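SmhB (PDB 6ZZ5) is the B component of Smh, a tripartite alpha-pore-forming toxin of Serratia marcescens, and probably takes part in building its membrane pore. Local coordinates at residues A[131-142]-A[261-272]. Sequence-based numbering, arbitrary orientation.
Sequences NDKLIIDSNNYQ and GSGYRGLQTQAQ
Asn131 spends both ends of its amide on Gln268 and Gln272 of the antiparallel partner helix. Asn131 OD1 takes a nearly straight bond from Gln268 NE2 (2.9 Å, 170° at the hydrogen), with the two amide planes not far from parallel. Asn131 ND2 donates a hydrogen bond to Gln272 OE1 at 2.8 Å; here the amides stand almost perpendicular, and the donor sits above the Gln272 carbonyl plane rather than on a lone pair. The bend at chi2 (-91°) brings the Gln268 amide against Ile135 CG1, which CG also touches. The other end of that amide, OE1, accepts from a water that also donates to Ser138 OG. Ser138 OG itself donates a hydrogen bond to Leu134 O (2.6 Å), which already receives Ser138 N from the opposite face of its plane, so this carbonyl serves two donors.

The two segments run antiparallel at 163°, and the axes of segments 131-142 and 261-272 come within 8.8 Å, as neighbours in the elongated helical bundle of this HBL-family toxin, with knobs-into-holes packing. Leu134 drops among Tyr264, Leu267, Gln268 and Ala271, its CD1 lying 3.6 Å from Ala271 CB. In the reverse direction Tyr264 fits among Leu134, Asp137, Ser138 and Tyr141: Ser138 CA makes a CH-pi contact over one ring face, while Leu134 CD2 meets the ring edge. Asp137 OD2 is hydrogen-bonded to His60 NE2 of helix 44-92, and Tyr141 OH to Ala257 O. Tyr141 CE2 rests 3.3 Å from Gly261 CA.

At the far end Arg265 NE makes a weak but straight bond to Gln142 OE1 (3.3 Å), which lies at the guanidinium edge; NH2 and Gln142 NE2 share a water, and NH1 forms a salt bridge with Asp167 of helix 156-184.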
loop_
_atom_site.group_PDB
_atom_site.type_symbol
_atom_site.label_atom_id
_atom_site.label_comp_id
_atom_site.label_asym_id
_atom_site.label_seq_id
_atom_site.Cartn_x
_atom_site.Cartn_y
_atom_site.Cartn_z
ATOM N N ASN A 131 9.487 2.385 7.579
ATOM C CA ASN A 131 8.642 1.858 8.680
ATOM C C ASN A 131 9.299 2.202 10.002
ATOM O O ASN A 131 8.598 2.664 10.910
ATOM C CB ASN A 131 8.362 0.371 8.502
ATOM C CG ASN A 131 7.363 -0.157 9.488
ATOM O OD1 ASN A 131 6.337 0.478 9.740
ATOM N ND2 ASN A 131 7.634 -1.357 9.974
ATOM N N ASP A 132 10.595 1.950 10.137
ATOM C CA ASP A 132 11.321 2.188 11.416
ATOM C C ASP A 132 11.239 3.673 11.770
ATOM O O ASP A 132 10.884 4.001 12.932
ATOM C CB ASP A 132 12.773 1.693 11.359
ATOM C CG ASP A 132 12.847 0.176 11.253
ATOM O OD1 ASP A 132 11.838 -0.459 11.564
ATOM O OD2 ASP A 132 13.924 -0.350 10.827
ATOM N N LYS A 133 11.511 4.571 10.825
ATOM C CA LYS A 133 11.477 6.024 11.109
ATOM C C LYS A 133 10.038 6.431 11.498
ATOM O O LYS A 133 9.890 7.246 12.409
ATOM C CB LYS A 133 11.908 6.824 9.891
ATOM C CG LYS A 133 13.356 6.623 9.515
ATOM C CD LYS A 133 13.722 7.409 8.267
ATOM C CE LYS A 133 15.024 6.937 7.657
ATOM N NZ LYS A 133 15.802 8.091 7.163
ATOM N N LEU A 134 9.030 5.837 10.840
ATOM C CA LEU A 134 7.606 6.145 11.072
ATOM C C LEU A 134 7.221 5.640 12.480
ATOM O O LEU A 134 6.419 6.321 13.162
ATOM C CB LEU A 134 6.723 5.546 9.980
ATOM C CG LEU A 134 6.651 6.342 8.677
ATOM C CD1 LEU A 134 6.020 5.487 7.582
ATOM C CD2 LEU A 134 5.889 7.660 8.877
ATOM N N ILE A 135 7.778 4.521 12.921
ATOM C CA ILE A 135 7.510 3.967 14.287
ATOM C C ILE A 135 8.008 5.025 15.288
ATOM O O ILE A 135 7.221 5.473 16.164
ATOM C CB ILE A 135 8.135 2.588 14.508
ATOM C CG1 ILE A 135 7.410 1.549 13.663
ATOM C CG2 ILE A 135 8.106 2.209 15.997
ATOM C CD1 ILE A 135 8.122 0.248 13.518
ATOM N N ILE A 136 9.239 5.504 15.086
ATOM C CA ILE A 136 9.875 6.436 16.053
ATOM C C ILE A 136 9.046 7.719 16.007
ATOM O O ILE A 136 8.603 8.236 17.098
ATOM C CB ILE A 136 11.357 6.623 15.696
ATOM C CG1 ILE A 136 12.164 5.337 15.906
ATOM C CG2 ILE A 136 11.996 7.759 16.483
ATOM C CD1 ILE A 136 13.358 5.216 14.949
ATOM N N ASP A 137 8.882 8.263 14.812
ATOM C CA ASP A 137 8.315 9.634 14.677
ATOM C C ASP A 137 6.852 9.611 15.140
ATOM O O ASP A 137 6.465 10.526 15.860
ATOM C CB ASP A 137 8.512 10.260 13.278
ATOM C CG ASP A 137 9.939 10.665 12.943
ATOM O OD1 ASP A 137 10.783 10.731 13.855
ATOM O OD2 ASP A 137 10.224 10.795 11.759
ATOM N N SER A 138 6.033 8.630 14.754
ATOM C CA SER A 138 4.601 8.615 15.120
ATOM C C SER A 138 4.476 8.415 16.640
ATOM O O SER A 138 3.580 9.046 17.229
ATOM C CB SER A 138 3.800 7.561 14.356
ATOM O OG SER A 138 4.266 6.286 14.679
ATOM N N ASN A 139 5.385 7.668 17.281
ATOM C CA ASN A 139 5.308 7.485 18.752
ATOM C C ASN A 139 5.704 8.797 19.448
ATOM O O ASN A 139 5.010 9.183 20.403
ATOM C CB ASN A 139 6.073 6.273 19.268
ATOM C CG ASN A 139 5.248 5.012 19.041
ATOM O OD1 ASN A 139 4.429 4.682 19.904
ATOM N ND2 ASN A 139 5.481 4.289 17.929
ATOM N N ASN A 140 6.789 9.438 19.024
ATOM C CA ASN A 140 7.207 10.734 19.634
ATOM C C ASN A 140 6.099 11.791 19.457
ATOM O O ASN A 140 5.890 12.533 20.394
ATOM C CB ASN A 140 8.582 11.189 19.140
ATOM C CG ASN A 140 9.661 10.446 19.891
ATOM O OD1 ASN A 140 9.724 10.490 21.121
ATOM N ND2 ASN A 140 10.501 9.724 19.195
ATOM N N TYR A 141 5.407 11.799 18.317
ATOM C CA TYR A 141 4.306 12.744 18.010
ATOM C C TYR A 141 3.257 12.664 19.122
ATOM O O TYR A 141 2.748 13.717 19.533
ATOM C CB TYR A 141 3.681 12.544 16.628
ATOM C CG TYR A 141 2.495 13.460 16.401
ATOM C CD1 TYR A 141 2.658 14.719 15.876
ATOM C CD2 TYR A 141 1.245 13.118 16.892
ATOM C CE1 TYR A 141 1.593 15.600 15.792
ATOM C CE2 TYR A 141 0.162 13.985 16.829
ATOM C CZ TYR A 141 0.344 15.244 16.277
ATOM O OH TYR A 141 -0.714 16.104 16.154
ATOM N N GLN A 142 2.889 11.470 19.587
ATOM C CA GLN A 142 1.809 11.333 20.611
ATOM C C GLN A 142 2.156 12.112 21.879
ATOM O O GLN A 142 1.239 12.579 22.522
ATOM C CB GLN A 142 1.562 9.858 20.965
ATOM C CG GLN A 142 0.847 9.089 19.866
ATOM C CD GLN A 142 -0.441 9.758 19.421
ATOM O OE1 GLN A 142 -0.606 10.112 18.273
ATOM N NE2 GLN A 142 -1.362 9.936 20.338
ATOM N N GLY A 261 -2.358 12.722 15.011
ATOM C CA GLY A 261 -1.669 11.580 15.629
ATOM C C GLY A 261 -2.168 10.245 15.070
ATOM O O GLY A 261 -1.337 9.375 14.753
ATOM N N SER A 262 -3.468 10.074 14.931
ATOM C CA SER A 262 -4.073 8.835 14.380
ATOM C C SER A 262 -3.627 8.719 12.925
ATOM O O SER A 262 -3.323 7.620 12.548
ATOM C CB SER A 262 -5.572 8.807 14.476
ATOM O OG SER A 262 -5.978 8.899 15.829
ATOM N N GLY A 263 -3.530 9.849 12.206
ATOM C CA GLY A 263 -3.066 9.859 10.810
ATOM C C GLY A 263 -1.606 9.446 10.712
ATOM O O GLY A 263 -1.252 8.752 9.763
ATOM N N TYR A 264 -0.778 9.893 11.645
ATOM C CA TYR A 264 0.667 9.618 11.657
ATOM C C TYR A 264 0.846 8.125 11.981
ATOM O O TYR A 264 1.630 7.421 11.286
ATOM C CB TYR A 264 1.363 10.574 12.624
ATOM C CG TYR A 264 2.796 10.950 12.338
ATOM C CD1 TYR A 264 3.610 10.195 11.518
ATOM C CD2 TYR A 264 3.331 12.096 12.878
ATOM C CE1 TYR A 264 4.908 10.557 11.244
ATOM C CE2 TYR A 264 4.621 12.515 12.554
ATOM C CZ TYR A 264 5.414 11.740 11.750
ATOM O OH TYR A 264 6.676 12.113 11.427
ATOM N N ARG A 265 0.138 7.632 12.997
ATOM C CA ARG A 265 0.190 6.184 13.361
ATOM C C ARG A 265 -0.341 5.355 12.199
ATOM O O ARG A 265 0.252 4.332 11.935
ATOM C CB ARG A 265 -0.508 5.932 14.705
ATOM C CG ARG A 265 0.437 6.394 15.831
ATOM C CD ARG A 265 0.006 6.127 17.290
ATOM N NE ARG A 265 -1.177 6.942 17.529
ATOM C CZ ARG A 265 -2.437 6.520 17.491
ATOM N NH1 ARG A 265 -2.681 5.247 17.226
ATOM N NH2 ARG A 265 -3.421 7.387 17.724
ATOM N N GLY A 266 -1.418 5.801 11.550
ATOM C CA GLY A 266 -2.047 5.092 10.408
ATOM C C GLY A 266 -1.082 5.008 9.232
ATOM O O GLY A 266 -1.049 3.942 8.524
ATOM N N LEU A 267 -0.252 6.048 9.034
ATOM C CA LEU A 267 0.772 6.033 7.962
ATOM C C LEU A 267 1.815 4.956 8.317
ATOM O O LEU A 267 2.177 4.150 7.421
ATOM C CB LEU A 267 1.415 7.408 7.805
ATOM C CG LEU A 267 2.526 7.492 6.779
ATOM C CD1 LEU A 267 2.060 7.063 5.393
ATOM C CD2 LEU A 267 3.117 8.887 6.774
ATOM N N GLN A 268 2.194 4.848 9.579
ATOM C CA GLN A 268 3.088 3.766 10.040
ATOM C C GLN A 268 2.442 2.386 9.817
ATOM O O GLN A 268 3.121 1.483 9.279
ATOM C CB GLN A 268 3.539 3.948 11.483
ATOM C CG GLN A 268 4.606 2.904 11.835
ATOM C CD GLN A 268 3.989 1.655 12.416
ATOM O OE1 GLN A 268 3.119 1.774 13.262
ATOM N NE2 GLN A 268 4.487 0.497 12.014
ATOM N N THR A 269 1.164 2.245 10.113
ATOM C CA THR A 269 0.402 0.984 9.899
ATOM C C THR A 269 0.498 0.574 8.422
ATOM O O THR A 269 0.816 -0.610 8.128
ATOM C CB THR A 269 -1.057 1.066 10.369
ATOM O OG1 THR A 269 -0.938 1.337 11.764
ATOM C CG2 THR A 269 -1.819 -0.213 10.142
ATOM N N GLN A 270 0.286 1.525 7.516
ATOM C CA GLN A 270 0.375 1.258 6.073
ATOM C C GLN A 270 1.803 0.825 5.722
ATOM O O GLN A 270 1.987 -0.109 4.903
ATOM C CB GLN A 270 -0.039 2.496 5.297
ATOM C CG GLN A 270 -1.464 2.917 5.567
ATOM C CD GLN A 270 -2.342 1.868 4.946
ATOM O OE1 GLN A 270 -2.192 1.511 3.780
ATOM N NE2 GLN A 270 -3.122 1.240 5.765
ATOM N N ALA A 271 2.808 1.456 6.301
ATOM C CA ALA A 271 4.224 1.141 5.994
ATOM C C ALA A 271 4.538 -0.279 6.472
ATOM O O ALA A 271 5.261 -0.975 5.753
ATOM C CB ALA A 271 5.180 2.158 6.595
ATOM N N GLN A 272 3.986 -0.686 7.610
ATOM C CA GLN A 272 4.189 -2.053 8.154
ATOM C C GLN A 272 3.629 -3.065 7.136
ATOM O O GLN A 272 4.287 -4.062 6.844
ATOM C CB GLN A 272 3.625 -2.185 9.551
ATOM C CG GLN A 272 3.929 -3.542 10.215
ATOM C CD GLN A 272 5.371 -3.612 10.674
ATOM O OE1 GLN A 272 5.788 -2.840 11.529
ATOM N NE2 GLN A 272 6.151 -4.455 10.049
HETATM O O HOH W 1 3.260 3.845 15.245
HETATM O O HOH W 2 -3.932 10.554 18.480
#